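Local coordinates for protein klebicin C activity (PDB 7NNA) that is a bacteriocin from Klebsiella pneumoniae, the part described being its Tol-binding domain, which probably engages the efflux channel TolC during import of the toxin, at residues A[28-31]-A[32-36]; A[64-67]-A[68-72]; A[135-138]-A[139-142]; A[177-180]-A[181-185]; A[194-198]-A[199-203]. All blocks are in the same frame, centred on the assembly; numbering follows the deposited sequence. Where two conformers were deposited one is given.

In the fold
All five contacts are local, between side chains a few residues apart. The chain is a long antiparallel helical hairpin of two helices, 14-79 and 93-197. Contacts 1 and 2 lie on the first helix, with centres 54 Å apart. Contact 3 lies on the second helix, where the two run side by side; its centre is 21 Å from that of contact 1 and 34 Å from that of contact 2. Helix 93-197 outruns its partner; contact 4 lies on the part beyond, and contact 5 closes it, 24 Å further between centres. Contacts 2 and 5 are 120 Å apart, centre to centre. The result is a thin rod, consistent with a toxin domain that meets a membrane channel.

Contact 1: A[28-31]-A[32-36]; sequences TAKW and TTENL
Trp-31 and Asn-35 meet one helical turn apart. CB of Asn-35 sits over one face of the indole, 4.1 Å from the centroid of its six-membered ring, as a CH-pi contact. The carbon is offset toward the rim of the ring. The two side chains lie side by side and point the same way, and the ring and amide planes are only 10° apart. Trp-31 has CG anti to the backbone N (chi1 -173°), which swings the indole along the helix toward Asn-35.

A second pair joins Lys-30 and Glu-34. The glutamate was modelled in two positions, and the link holds for the one described. Here the direct salt bridge is long, 3.9 Å from NZ of Lys-30 to OE2 of Glu-34. A water lies between them: it accepts from Lys-30 NZ at 2.7 Å and donates to Glu-34 OE2. The lysine chain bends at chi3 and chi4 to bring its amine round to this water.

Behind these side chains runs the regular helix backbone. Asn-35 N bonds to Trp-31 O at 2.9 Å, and Glu-34 N to Lys-30 O at 3.0 Å. These bonds fix the spacing of both pairs. Thr-33 OG1 is hydrogen-bonded to Glu-155 OE1 of helix 93-197 and lies 3.1 Å from Ala-29 O.

The stretch is part of helix 14-79. Lys-30 and Thr-33 turn to helix 93-197, where they touch Glu-155 and Ala-151 respectively. Leu-36 packs on Lys-147 and Ala-151 of that same helix.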
loop_
_atom_site.group_PDB
_atom_site.type_symbol
_atom_site.label_atom_id
_atom_site.label_comp_id
_atom_site.label_asym_id
_atom_site.label_seq_id
_atom_site.Cartn_x
_atom_site.Cartn_y
_atom_site.Cartn_z
ATOM N N THR A 28 -12.145 18.148 -6.729
ATOM C CA THR A 28 -11.121 17.268 -7.296
ATOM C C THR A 28 -10.125 16.790 -6.248
ATOM O O THR A 28 -9.761 15.624 -6.265
ATOM C CB THR A 28 -10.367 17.997 -8.420
ATOM O OG1 THR A 28 -11.341 18.417 -9.383
ATOM C CG2 THR A 28 -9.329 17.089 -9.113
ATOM N N ALA A 29 -9.684 17.659 -5.305
ATOM C CA ALA A 29 -8.754 17.248 -4.242
ATOM C C ALA A 29 -9.362 16.181 -3.418
ATOM O O ALA A 29 -8.648 15.229 -3.034
ATOM C CB ALA A 29 -8.357 18.466 -3.356
ATOM N N LYS A 30 -10.675 16.285 -3.119
ATOM C CA LYS A 30 -11.348 15.222 -2.362
ATOM C C LYS A 30 -11.313 13.916 -3.117
ATOM O O LYS A 30 -11.134 12.868 -2.493
ATOM C CB LYS A 30 -12.850 15.527 -2.079
ATOM C CG LYS A 30 -13.035 16.554 -1.018
ATOM C CD LYS A 30 -14.532 16.872 -0.799
ATOM C CE LYS A 30 -15.246 15.649 -0.306
ATOM N NZ LYS A 30 -14.783 15.251 1.046
ATOM N N TRP A 31 -11.613 13.950 -4.422
ATOM C CA TRP A 31 -11.614 12.727 -5.255
ATOM C C TRP A 31 -10.176 12.084 -5.217
ATOM O O TRP A 31 -10.033 10.859 -5.050
ATOM C CB TRP A 31 -12.017 13.108 -6.704
ATOM C CG TRP A 31 -12.197 11.866 -7.529
ATOM C CD1 TRP A 31 -13.349 11.134 -7.681
ATOM C CD2 TRP A 31 -11.162 11.134 -8.192
ATOM N NE1 TRP A 31 -13.094 10.013 -8.431
ATOM C CE2 TRP A 31 -11.736 9.932 -8.664
ATOM C CE3 TRP A 31 -9.780 11.332 -8.361
ATOM C CZ2 TRP A 31 -10.985 8.972 -9.377
ATOM C CZ3 TRP A 31 -9.035 10.358 -9.012
ATOM C CH2 TRP A 31 -9.649 9.227 -9.569
ATOM N N THR A 32 -9.134 12.914 -5.405
ATOM C CA THR A 32 -7.735 12.419 -5.373
ATOM C C THR A 32 -7.414 11.742 -4.029
ATOM O O THR A 32 -6.842 10.634 -4.020
ATOM C CB THR A 32 -6.828 13.617 -5.587
ATOM O OG1 THR A 32 -7.030 13.973 -6.951
ATOM C CG2 THR A 32 -5.291 13.269 -5.325
ATOM N N THR A 33 -7.779 12.384 -2.907
ATOM C CA THR A 33 -7.515 11.781 -1.595
ATOM C C THR A 33 -8.287 10.469 -1.433
ATOM O O THR A 33 -7.698 9.485 -1.003
ATOM C CB THR A 33 -7.958 12.755 -0.489
ATOM O OG1 THR A 33 -7.204 13.920 -0.583
ATOM C CG2 THR A 33 -7.798 12.155 0.958
ATOM N N GLU A 34 -9.559 10.443 -1.791
ATOM C CA GLU A 34 -10.382 9.239 -1.673
ATOM C C GLU A 34 -9.814 8.092 -2.505
ATOM O O GLU A 34 -9.847 6.933 -2.050
ATOM C CB GLU A 34 -11.841 9.551 -2.074
ATOM C CG GLU A 34 -12.591 10.406 -1.059
ATOM C CD GLU A 34 -13.873 11.095 -1.524
ATOM O OE1 GLU A 34 -14.183 11.059 -2.738
ATOM O OE2 GLU A 34 -14.543 11.722 -0.672
ATOM N N ASN A 35 -9.329 8.395 -3.722
ATOM C CA ASN A 35 -8.712 7.399 -4.614
ATOM C C ASN A 35 -7.438 6.833 -3.986
ATOM O O ASN A 35 -7.221 5.610 -4.005
ATOM C CB ASN A 35 -8.457 7.998 -6.016
ATOM C CG ASN A 35 -7.734 7.040 -6.972
ATOM O OD1 ASN A 35 -8.303 6.022 -7.340
ATOM N ND2 ASN A 35 -6.430 7.312 -7.333
ATOM N N LEU A 36 -6.641 7.708 -3.343
ATOM C CA LEU A 36 -5.455 7.260 -2.673
ATOM C C LEU A 36 -5.743 6.485 -1.415
ATOM O O LEU A 36 -5.001 5.523 -1.116
ATOM C CB LEU A 36 -4.477 8.450 -2.406
ATOM C CG LEU A 36 -3.519 8.643 -3.609
ATOM C CD1 LEU A 36 -2.949 10.079 -3.599
ATOM C CD2 LEU A 36 -2.314 7.605 -3.575
HETATM O O HOH W 1 -14.058 12.717 1.580
#

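Contact 2: A[64-67]-A[68-72]; sequences LTQH and LKDVV. Unlike the reference sequence in segment 64-67: Gln-66 (reference Leu).
Gln-66 reaches forward one turn to Asp-70. Its NE2 donates to Asp-70 OD1 at 3.0 Å, with an N-H...O angle of 148°. The oxygen lies in the amide plane of Gln-66, but the donor comes from above the carboxylate plane of Asp-70. The two flat groups are turned 48° against each other. Gln-66 is bent at chi2 (62°), and this bend turns the amide toward Asp-70. The residue differs from the reference sequence, which has leucine here.

Lys-69 runs beside Gln-66, pointing the same way. Its CE lies 3.4 Å from Gln-66 NE2, so the aliphatic part of the lysine flanks the amide. Its NZ is held mainly by a salt bridge to Asp-73; the one from Lys-69 NZ to Asp-70 OD1 is long, 3.8 Å. Asp-70 OD1 thus faces both an amide and an amine.

The packing is on His-67. CG2 of Val-71 lies over one face of the imidazole, 4.1 Å from its centroid, in a CH-pi contact offset toward the rim. Val-71 N also bonds to His-67 O at 3.0 Å, which holds the pair one turn apart. His-67 touches Ala-116, Leu-68 touches Glu-117 and Val-71 touches Arg-113, all of helix 93-197.

These are i to i+4 side-chain pairs of a long helix, one polar and one lying against the partner helix of an antiparallel helical hairpin.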
loop_
_atom_site.group_PDB
_atom_site.type_symbol
_atom_site.label_atom_id
_atom_site.label_comp_id
_atom_site.label_asym_id
_atom_site.label_seq_id
_atom_site.Cartn_x
_atom_site.Cartn_y
_atom_site.Cartn_z
ATOM N N LEU A 64 10.668 -29.779 3.442
ATOM C CA LEU A 64 11.500 -30.462 2.459
ATOM C C LEU A 64 12.958 -30.565 2.934
ATOM O O LEU A 64 13.633 -31.505 2.568
ATOM C CB LEU A 64 11.345 -29.828 1.065
ATOM C CG LEU A 64 9.877 -29.785 0.573
ATOM C CD1 LEU A 64 9.794 -29.196 -0.805
ATOM C CD2 LEU A 64 9.259 -31.173 0.541
ATOM N N THR A 65 13.423 -29.646 3.784
ATOM C CA THR A 65 14.752 -29.743 4.375
ATOM C C THR A 65 14.774 -30.967 5.323
ATOM O O THR A 65 15.740 -31.738 5.354
ATOM C CB THR A 65 15.087 -28.406 5.077
ATOM O OG1 THR A 65 15.252 -27.420 4.070
ATOM C CG2 THR A 65 16.368 -28.467 5.922
ATOM N N GLN A 66 13.683 -31.165 6.077
ATOM C CA GLN A 66 13.573 -32.322 6.966
ATOM C C GLN A 66 13.554 -33.604 6.162
ATOM O O GLN A 66 14.187 -34.595 6.570
ATOM C CB GLN A 66 12.318 -32.228 7.836
ATOM C CG GLN A 66 12.182 -33.414 8.823
ATOM C CD GLN A 66 13.337 -33.452 9.807
ATOM O OE1 GLN A 66 13.702 -32.436 10.423
ATOM N NE2 GLN A 66 13.946 -34.638 9.962
ATOM N N HIS A 67 12.870 -33.615 5.014
ATOM C CA HIS A 67 12.854 -34.817 4.182
ATOM C C HIS A 67 14.277 -35.176 3.693
ATOM O O HIS A 67 14.676 -36.338 3.769
ATOM C CB HIS A 67 11.882 -34.663 3.025
ATOM C CG HIS A 67 11.851 -35.886 2.195
ATOM N ND1 HIS A 67 11.451 -37.094 2.726
ATOM C CD2 HIS A 67 12.222 -36.067 0.914
ATOM C CE1 HIS A 67 11.548 -37.970 1.740
ATOM N NE2 HIS A 67 11.974 -37.385 0.620
ATOM N N LEU A 68 15.054 -34.175 3.274
ATOM C CA LEU A 68 16.444 -34.365 2.855
ATOM C C LEU A 68 17.267 -34.927 4.033
ATOM O O LEU A 68 17.980 -35.911 3.884
ATOM C CB LEU A 68 17.011 -33.004 2.402
ATOM C CG LEU A 68 18.521 -32.947 2.119
ATOM C CD1 LEU A 68 18.944 -33.988 1.024
ATOM C CD2 LEU A 68 18.879 -31.596 1.670
ATOM N N LYS A 69 17.088 -34.377 5.229
ATOM C CA LYS A 69 17.769 -34.853 6.428
ATOM C C LYS A 69 17.433 -36.372 6.658
ATOM O O LYS A 69 18.338 -37.188 6.913
ATOM C CB LYS A 69 17.300 -33.981 7.620
ATOM C CG LYS A 69 18.052 -34.194 8.928
ATOM C CD LYS A 69 17.215 -33.685 10.137
ATOM C CE LYS A 69 17.082 -34.753 11.225
ATOM N NZ LYS A 69 17.089 -36.138 10.643
ATOM N N ASP A 70 16.137 -36.748 6.493
ATOM C CA ASP A 70 15.728 -38.163 6.647
ATOM C C ASP A 70 16.374 -39.131 5.598
ATOM O O ASP A 70 16.667 -40.296 5.893
ATOM C CB ASP A 70 14.215 -38.253 6.513
ATOM C CG ASP A 70 13.463 -37.540 7.603
ATOM O OD1 ASP A 70 14.041 -37.351 8.710
ATOM O OD2 ASP A 70 12.310 -37.165 7.359
ATOM N N VAL A 71 16.547 -38.657 4.351
ATOM C CA VAL A 71 17.184 -39.459 3.304
ATOM C C VAL A 71 18.681 -39.556 3.599
ATOM O O VAL A 71 19.294 -40.651 3.448
ATOM C CB VAL A 71 16.903 -38.914 1.871
ATOM C CG1 VAL A 71 17.635 -39.761 0.831
ATOM C CG2 VAL A 71 15.403 -38.915 1.586
ATOM N N VAL A 72 19.300 -38.443 4.066
ATOM C CA VAL A 72 20.712 -38.531 4.487
ATOM C C VAL A 72 20.883 -39.612 5.641
ATOM O O VAL A 72 21.821 -40.392 5.602
ATOM C CB VAL A 72 21.285 -37.144 4.882
ATOM C CG1 VAL A 72 22.659 -37.305 5.505
ATOM C CG2 VAL A 72 21.370 -36.211 3.655
#

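Contact 3: A[135-138]-A[139-142]; sequences EEEQ and RKQA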
loop_
_atom_site.group_PDB
_atom_site.type_symbol
_atom_site.label_atom_id
_atom_site.label_comp_id
_atom_site.label_asym_id
_atom_site.label_seq_id
_atom_site.Cartn_x
_atom_site.Cartn_y
_atom_site.Cartn_z
ATOM N N GLU A 135 8.417 -7.887 0.972
ATOM C CA GLU A 135 9.158 -6.631 1.090
ATOM C C GLU A 135 8.666 -5.648 0.068
ATOM O O GLU A 135 8.472 -4.476 0.401
ATOM C CB GLU A 135 10.693 -6.867 0.865
ATOM C CG GLU A 135 11.371 -7.487 2.060
ATOM C CD GLU A 135 12.625 -8.304 1.754
ATOM O OE1 GLU A 135 13.247 -8.108 0.680
ATOM O OE2 GLU A 135 12.994 -9.141 2.611
ATOM N N GLU A 136 8.494 -6.096 -1.191
ATOM C CA GLU A 136 8.023 -5.168 -2.253
ATOM C C GLU A 136 6.622 -4.658 -1.998
ATOM O O GLU A 136 6.361 -3.478 -2.225
ATOM C CB GLU A 136 8.139 -5.849 -3.641
ATOM C CG GLU A 136 7.582 -5.056 -4.816
ATOM C CD GLU A 136 8.227 -3.700 -5.078
ATOM O OE1 GLU A 136 9.334 -3.448 -4.554
ATOM O OE2 GLU A 136 7.601 -2.881 -5.784
ATOM N N GLU A 137 5.699 -5.503 -1.511
ATOM C CA GLU A 137 4.329 -5.013 -1.245
ATOM C C GLU A 137 4.355 -3.993 -0.060
ATOM O O GLU A 137 3.564 -3.065 -0.049
ATOM C CB GLU A 137 3.393 -6.179 -0.929
ATOM C CG GLU A 137 3.137 -7.072 -2.146
ATOM C CD GLU A 137 2.783 -6.409 -3.473
ATOM O OE1 GLU A 137 1.985 -5.447 -3.505
ATOM O OE2 GLU A 137 3.303 -6.873 -4.511
ATOM N N GLN A 138 5.224 -4.200 0.942
ATOM C CA GLN A 138 5.361 -3.251 2.058
ATOM C C GLN A 138 5.992 -1.965 1.546
ATOM O O GLN A 138 5.572 -0.890 1.946
ATOM C CB GLN A 138 6.251 -3.873 3.142
ATOM C CG GLN A 138 5.531 -5.036 3.824
ATOM C CD GLN A 138 6.381 -5.755 4.884
ATOM O OE1 GLN A 138 5.896 -6.658 5.546
ATOM N NE2 GLN A 138 7.650 -5.421 5.072
ATOM N N ARG A 139 6.950 -2.043 0.617
ATOM C CA ARG A 139 7.570 -0.829 0.049
ATOM C C ARG A 139 6.477 -0.009 -0.677
ATOM O O ARG A 139 6.396 1.251 -0.517
ATOM C CB ARG A 139 8.704 -1.225 -0.952
ATOM C CG ARG A 139 9.493 -0.014 -1.506
ATOM C CD ARG A 139 10.319 -0.335 -2.802
ATOM N NE ARG A 139 9.442 -0.650 -3.948
ATOM C CZ ARG A 139 8.790 0.252 -4.678
ATOM N NH1 ARG A 139 8.920 1.550 -4.419
ATOM N NH2 ARG A 139 7.983 -0.135 -5.653
ATOM N N LYS A 140 5.672 -0.691 -1.505
ATOM C CA LYS A 140 4.628 0.020 -2.260
ATOM C C LYS A 140 3.596 0.633 -1.315
ATOM O O LYS A 140 3.086 1.735 -1.563
ATOM C CB LYS A 140 3.933 -0.936 -3.232
ATOM C CG LYS A 140 4.911 -1.404 -4.294
ATOM C CD LYS A 140 4.289 -2.168 -5.430
ATOM C CE LYS A 140 3.646 -3.426 -4.988
ATOM N NZ LYS A 140 2.843 -4.066 -6.078
ATOM N N GLN A 141 3.232 -0.109 -0.259
ATOM C CA GLN A 141 2.294 0.415 0.732
ATOM C C GLN A 141 2.816 1.720 1.379
ATOM O O GLN A 141 2.060 2.693 1.472
ATOM C CB GLN A 141 2.028 -0.654 1.827
ATOM C CG GLN A 141 0.855 -0.173 2.735
ATOM C CD GLN A 141 0.641 -1.123 3.903
ATOM O OE1 GLN A 141 0.873 -2.332 3.767
ATOM N NE2 GLN A 141 0.261 -0.594 5.062
ATOM N N ALA A 142 4.084 1.762 1.811
ATOM C CA ALA A 142 4.672 2.966 2.443
ATOM C C ALA A 142 4.698 4.123 1.413
ATOM O O ALA A 142 4.458 5.275 1.792
ATOM C CB ALA A 142 6.104 2.656 2.947
#
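Both carboxylate oxygens of Glu-136 are gripped by Arg-139. The arginine comes side-on, with NE to OE1 at 2.9 Å and NH2 to OE2 at 2.8 Å. Both bonds are nearly straight. Each oxygen is met on its syn side and lies close to the guanidinium plane. The carboxylate and guanidinium planes are nonetheless turned 31° apart. Glu-136 has CG anti to the backbone N and a bend at chi2 (61°). Arg-139 bends at chi3, and the two side chains then run side by side in the same direction.

Lys-140 crosses Glu-136 at about a right angle. Its CD lies 3.4 Å from Glu-136 OE2, so methylenes rather than the amine pass that oxygen. The amine goes on to Glu-137. There NZ of Lys-140 makes a salt bridge to Glu-137 OE1 at 3.0 Å, while its hydrogen bond to Glu-137 OE2 is weak. Glu-137 OE1 also accepts a hydrogen bond from Gln-43 of helix 14-79, which ties this pair to the partner helix. Gln-138 touches Met-51 and Gln-141 touches Ala-47 of the same helix.

Each of the two acids is thus matched with a base three residues on. The two-bond grip fixes the rotation of the Glu-136 carboxylate, and the neighbouring positive charges would probably keep both glutamates ionised.

Contact 4: A[177-180]-A[181-185]; sequences RAKA and EAERR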
loop_
_atom_site.group_PDB
_atom_site.type_symbol
_atom_site.label_atom_id
_atom_site.label_comp_id
_atom_site.label_asym_id
_atom_site.label_seq_id
_atom_site.Cartn_x
_atom_site.Cartn_y
_atom_site.Cartn_z
ATOM N N ARG A 177 -24.773 45.622 -0.890
ATOM C CA ARG A 177 -26.062 45.924 -0.306
ATOM C C ARG A 177 -25.962 47.094 0.680
ATOM O O ARG A 177 -26.775 48.017 0.584
ATOM C CB ARG A 177 -26.527 44.663 0.429
ATOM C CG ARG A 177 -27.882 44.792 1.066
ATOM C CD ARG A 177 -28.141 43.512 1.868
ATOM N NE ARG A 177 -28.415 42.360 1.021
ATOM C CZ ARG A 177 -29.613 42.073 0.505
ATOM N NH1 ARG A 177 -30.651 42.882 0.716
ATOM N NH2 ARG A 177 -29.780 40.986 -0.236
ATOM N N ALA A 178 -24.953 47.106 1.583
ATOM C CA ALA A 178 -24.787 48.189 2.559
ATOM C C ALA A 178 -24.505 49.524 1.861
ATOM O O ALA A 178 -25.108 50.550 2.203
ATOM C CB ALA A 178 -23.667 47.862 3.543
ATOM N N LYS A 179 -23.663 49.505 0.851
ATOM C CA LYS A 179 -23.333 50.699 0.061
ATOM C C LYS A 179 -24.558 51.259 -0.679
ATOM O O LYS A 179 -24.776 52.501 -0.690
ATOM C CB LYS A 179 -22.250 50.310 -0.946
ATOM C CG LYS A 179 -21.687 51.501 -1.706
ATOM C CD LYS A 179 -20.190 51.265 -1.994
ATOM C CE LYS A 179 -19.877 51.442 -3.458
ATOM N NZ LYS A 179 -20.281 52.783 -3.902
ATOM N N ALA A 180 -25.367 50.377 -1.304
ATOM C CA ALA A 180 -26.538 50.869 -2.044
ATOM C C ALA A 180 -27.553 51.509 -1.050
ATOM O O ALA A 180 -28.116 52.587 -1.317
ATOM C CB ALA A 180 -27.176 49.728 -2.844
ATOM N N GLU A 181 -27.696 50.918 0.131
ATOM C CA GLU A 181 -28.606 51.436 1.157
ATOM C C GLU A 181 -28.089 52.774 1.703
ATOM O O GLU A 181 -28.870 53.740 1.899
ATOM C CB GLU A 181 -28.743 50.375 2.278
ATOM C CG GLU A 181 -29.621 50.783 3.442
ATOM C CD GLU A 181 -31.051 51.116 3.061
ATOM O OE1 GLU A 181 -31.535 50.672 1.991
ATOM O OE2 GLU A 181 -31.708 51.803 3.871
ATOM N N ALA A 182 -26.787 52.840 1.971
ATOM C CA ALA A 182 -26.170 54.075 2.440
ATOM C C ALA A 182 -26.277 55.208 1.395
ATOM O O ALA A 182 -26.563 56.357 1.780
ATOM C CB ALA A 182 -24.717 53.848 2.835
ATOM N N GLU A 183 -26.135 54.907 0.107
ATOM C CA GLU A 183 -26.268 55.945 -0.934
ATOM C C GLU A 183 -27.717 56.408 -1.068
ATOM O O GLU A 183 -27.998 57.615 -1.253
ATOM C CB GLU A 183 -25.781 55.407 -2.295
ATOM C CG GLU A 183 -24.277 55.299 -2.405
ATOM C CD GLU A 183 -23.788 54.519 -3.614
ATOM O OE1 GLU A 183 -24.598 54.246 -4.531
ATOM O OE2 GLU A 183 -22.582 54.179 -3.644
ATOM N N ARG A 184 -28.656 55.439 -0.982
ATOM C CA ARG A 184 -30.070 55.784 -1.074
ATOM C C ARG A 184 -30.517 56.703 0.105
ATOM O O ARG A 184 -31.265 57.704 -0.086
ATOM C CB ARG A 184 -30.904 54.487 -1.093
ATOM C CG ARG A 184 -32.379 54.758 -1.401
ATOM C CD ARG A 184 -33.318 53.726 -0.751
ATOM N NE ARG A 184 -33.359 53.809 0.713
ATOM C CZ ARG A 184 -33.930 54.803 1.399
ATOM N NH1 ARG A 184 -34.463 55.842 0.761
ATOM N NH2 ARG A 184 -33.921 54.793 2.722
ATOM N N ARG A 185 -30.047 56.378 1.317
ATOM C CA ARG A 185 -30.399 57.190 2.492
ATOM C C ARG A 185 -29.693 58.516 2.461
ATOM O O ARG A 185 -30.281 59.526 2.848
ATOM C CB ARG A 185 -29.994 56.474 3.792
ATOM C CG ARG A 185 -30.779 55.218 4.039
ATOM C CD ARG A 185 -31.273 55.095 5.482
ATOM N NE ARG A 185 -31.902 53.789 5.644
ATOM C CZ ARG A 185 -33.210 53.566 5.611
ATOM N NH1 ARG A 185 -34.062 54.580 5.510
ATOM N NH2 ARG A 185 -33.677 52.328 5.679
#
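Lys-179 and Glu-183 form the close part of this contact. NZ of Lys-179 donates to Glu-183 OE2 at 2.7 Å and meets that oxygen nearly along its C-O bond. The same oxygen lies 3.4 Å from CG of Lys-179. The lysine bends round OE2, touching it with CG near the root and NZ at the tip. Its turns at chi2, chi3 and chi4 make this curve. Glu-183 stays extended beyond CG, with CG anti to its carbonyl carbon (chi1 -75°), and the two chains cross obliquely. Under them Glu-183 N bonds to Lys-179 O at 2.9 Å.

The rest is looser and largely exposed. Ala-178, Ala-180 and Ala-182 bring only methyl groups, and their part across the contact is mainly in the backbone: Ala-182 N bonds to Ala-178 O at 2.8 Å. Glu-181 leads its carboxylate away toward Arg-184 and Arg-185 in a salt-bridge network. The Arg-184 link is long, at 3.8 Å from NE to Glu-181 OE1, and the place of Glu-181 OE2 beside Arg-185 is doubtful.

The arrangement is that of a solvent-exposed single helix rich in alanine and charged residues, with an i to i+4 lysine-glutamate pair along one side.

Contact 5: A[194-198]-A[199-203]; sequences LFAKA and GIKDT
Phe-195 and Ile-200 bracket a Schellman motif that ends helix 93-197. Ile-200 N bonds back to Phe-195 O at 3.0 Å, and Gly-199 N bonds to Ala-196 O, also at 3.0 Å. Gly-199 has a positive phi of 83°. With this backbone a side-chain carbon would collide with Ala-198 O, a conflict glycine avoids.

The side chains close over the turn only lightly. CB of Phe-195 and CB of Ile-200 are 4.4 Å apart, an apolar contact across the motif. The phenyl ring itself points off the turn and adds nothing to this contact. Ile-200 places CG1 anti to its carbonyl carbon (chi1 -63°), and CD1 at the end of that branch comes to 4.3 Å from CB of Ala-198.

Lys-201 starts out away from the helix but folds back. It bends at chi2 (-55°) and is extended beyond, which returns the amine to the last turn. CE lies 3.4 Å from Ala-196 O on the way. Much of this end is exposed, and the chain leaves it without regular structure. Ala-196 O takes two donors from opposite faces of its carbonyl plane: Gly-199 N on one, and Lys-201 NZ, 2.8 Å from the oxygen, on the other.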
loop_
_atom_site.group_PDB
_atom_site.type_symbol
_atom_site.label_atom_id
_atom_site.label_comp_id
_atom_site.label_asym_id
_atom_site.label_seq_id
_atom_site.Cartn_x
_atom_site.Cartn_y
_atom_site.Cartn_z
ATOM N N LEU A 194 -32.738 70.262 2.778
ATOM C CA LEU A 194 -33.052 71.548 2.127
ATOM C C LEU A 194 -34.352 72.125 2.608
ATOM O O LEU A 194 -34.472 73.384 2.794
ATOM C CB LEU A 194 -33.118 71.433 0.542
ATOM C CG LEU A 194 -31.730 71.261 -0.140
ATOM C CD1 LEU A 194 -31.880 70.736 -1.620
ATOM C CD2 LEU A 194 -30.944 72.582 -0.104
ATOM N N PHE A 195 -35.343 71.256 2.783
ATOM C CA PHE A 195 -36.616 71.776 3.275
ATOM C C PHE A 195 -36.431 72.162 4.754
ATOM O O PHE A 195 -36.845 73.241 5.163
ATOM C CB PHE A 195 -37.730 70.724 3.158
ATOM C CG PHE A 195 -37.805 69.996 1.825
ATOM C CD1 PHE A 195 -37.536 70.657 0.634
ATOM C CD2 PHE A 195 -38.157 68.657 1.771
ATOM C CE1 PHE A 195 -37.587 69.967 -0.593
ATOM C CE2 PHE A 195 -38.326 68.000 0.541
ATOM C CZ PHE A 195 -38.064 68.678 -0.635
ATOM N N ALA A 196 -35.832 71.259 5.554
ATOM C CA ALA A 196 -35.739 71.501 7.001
ATOM C C ALA A 196 -34.890 72.744 7.355
ATOM O O ALA A 196 -35.296 73.556 8.189
ATOM C CB ALA A 196 -35.230 70.231 7.724
ATOM N N LYS A 197 -33.783 72.958 6.663
ATOM C CA LYS A 197 -32.933 74.125 6.878
ATOM C C LYS A 197 -33.612 75.450 6.494
ATOM O O LYS A 197 -33.263 76.504 7.056
ATOM C CB LYS A 197 -31.608 73.965 6.134
ATOM C CG LYS A 197 -30.682 72.962 6.801
ATOM C CD LYS A 197 -30.113 73.517 8.088
ATOM C CE LYS A 197 -29.384 72.461 8.869
ATOM N NZ LYS A 197 -28.667 73.093 10.023
ATOM N N ALA A 198 -34.569 75.402 5.572
ATOM C CA ALA A 198 -35.343 76.598 5.199
ATOM C C ALA A 198 -36.517 76.826 6.198
ATOM O O ALA A 198 -37.298 77.779 6.007
ATOM C CB ALA A 198 -35.911 76.400 3.793
ATOM N N GLY A 199 -36.646 75.990 7.207
ATOM C CA GLY A 199 -37.717 76.147 8.199
ATOM C C GLY A 199 -39.036 75.551 7.752
ATOM O O GLY A 199 -40.093 75.865 8.320
ATOM N N ILE A 200 -38.992 74.638 6.770
ATOM C CA ILE A 200 -40.234 73.947 6.359
ATOM C C ILE A 200 -40.168 72.625 7.062
ATOM O O ILE A 200 -39.443 71.739 6.637
ATOM C CB ILE A 200 -40.344 73.833 4.851
ATOM C CG1 ILE A 200 -40.419 75.299 4.230
ATOM C CG2 ILE A 200 -41.621 73.035 4.439
ATOM C CD1 ILE A 200 -39.958 75.263 2.893
ATOM N N LYS A 201 -40.942 72.490 8.101
ATOM C CA LYS A 201 -40.877 71.355 9.011
ATOM C C LYS A 201 -41.952 70.300 8.791
ATOM O O LYS A 201 -42.981 70.592 8.171
ATOM C CB LYS A 201 -41.012 71.911 10.468
ATOM C CG LYS A 201 -39.963 72.984 10.824
ATOM C CD LYS A 201 -38.537 72.446 10.571
ATOM C CE LYS A 201 -37.427 73.425 10.782
ATOM N NZ LYS A 201 -36.123 72.743 10.695
ATOM N N ASP A 202 -41.696 69.064 9.305
ATOM C CA ASP A 202 -42.682 67.971 9.278
ATOM C C ASP A 202 -43.701 68.190 10.392
ATOM O O ASP A 202 -43.442 68.924 11.361
ATOM C CB ASP A 202 -42.020 66.568 9.369
ATOM C CG ASP A 202 -41.197 66.249 8.132
ATOM O OD1 ASP A 202 -41.226 67.049 7.158
ATOM O OD2 ASP A 202 -40.492 65.239 8.136
ATOM N N THR A 203 -44.849 67.565 10.245
ATOM C CA THR A 203 -45.978 67.737 11.139
ATOM C C THR A 203 -46.604 66.377 11.422
ATOM O O THR A 203 -46.456 65.435 10.624
ATOM C CB THR A 203 -46.984 68.651 10.398
ATOM O OG1 THR A 203 -47.957 69.169 11.297
ATOM C CG2 THR A 203 -47.636 67.983 9.196
#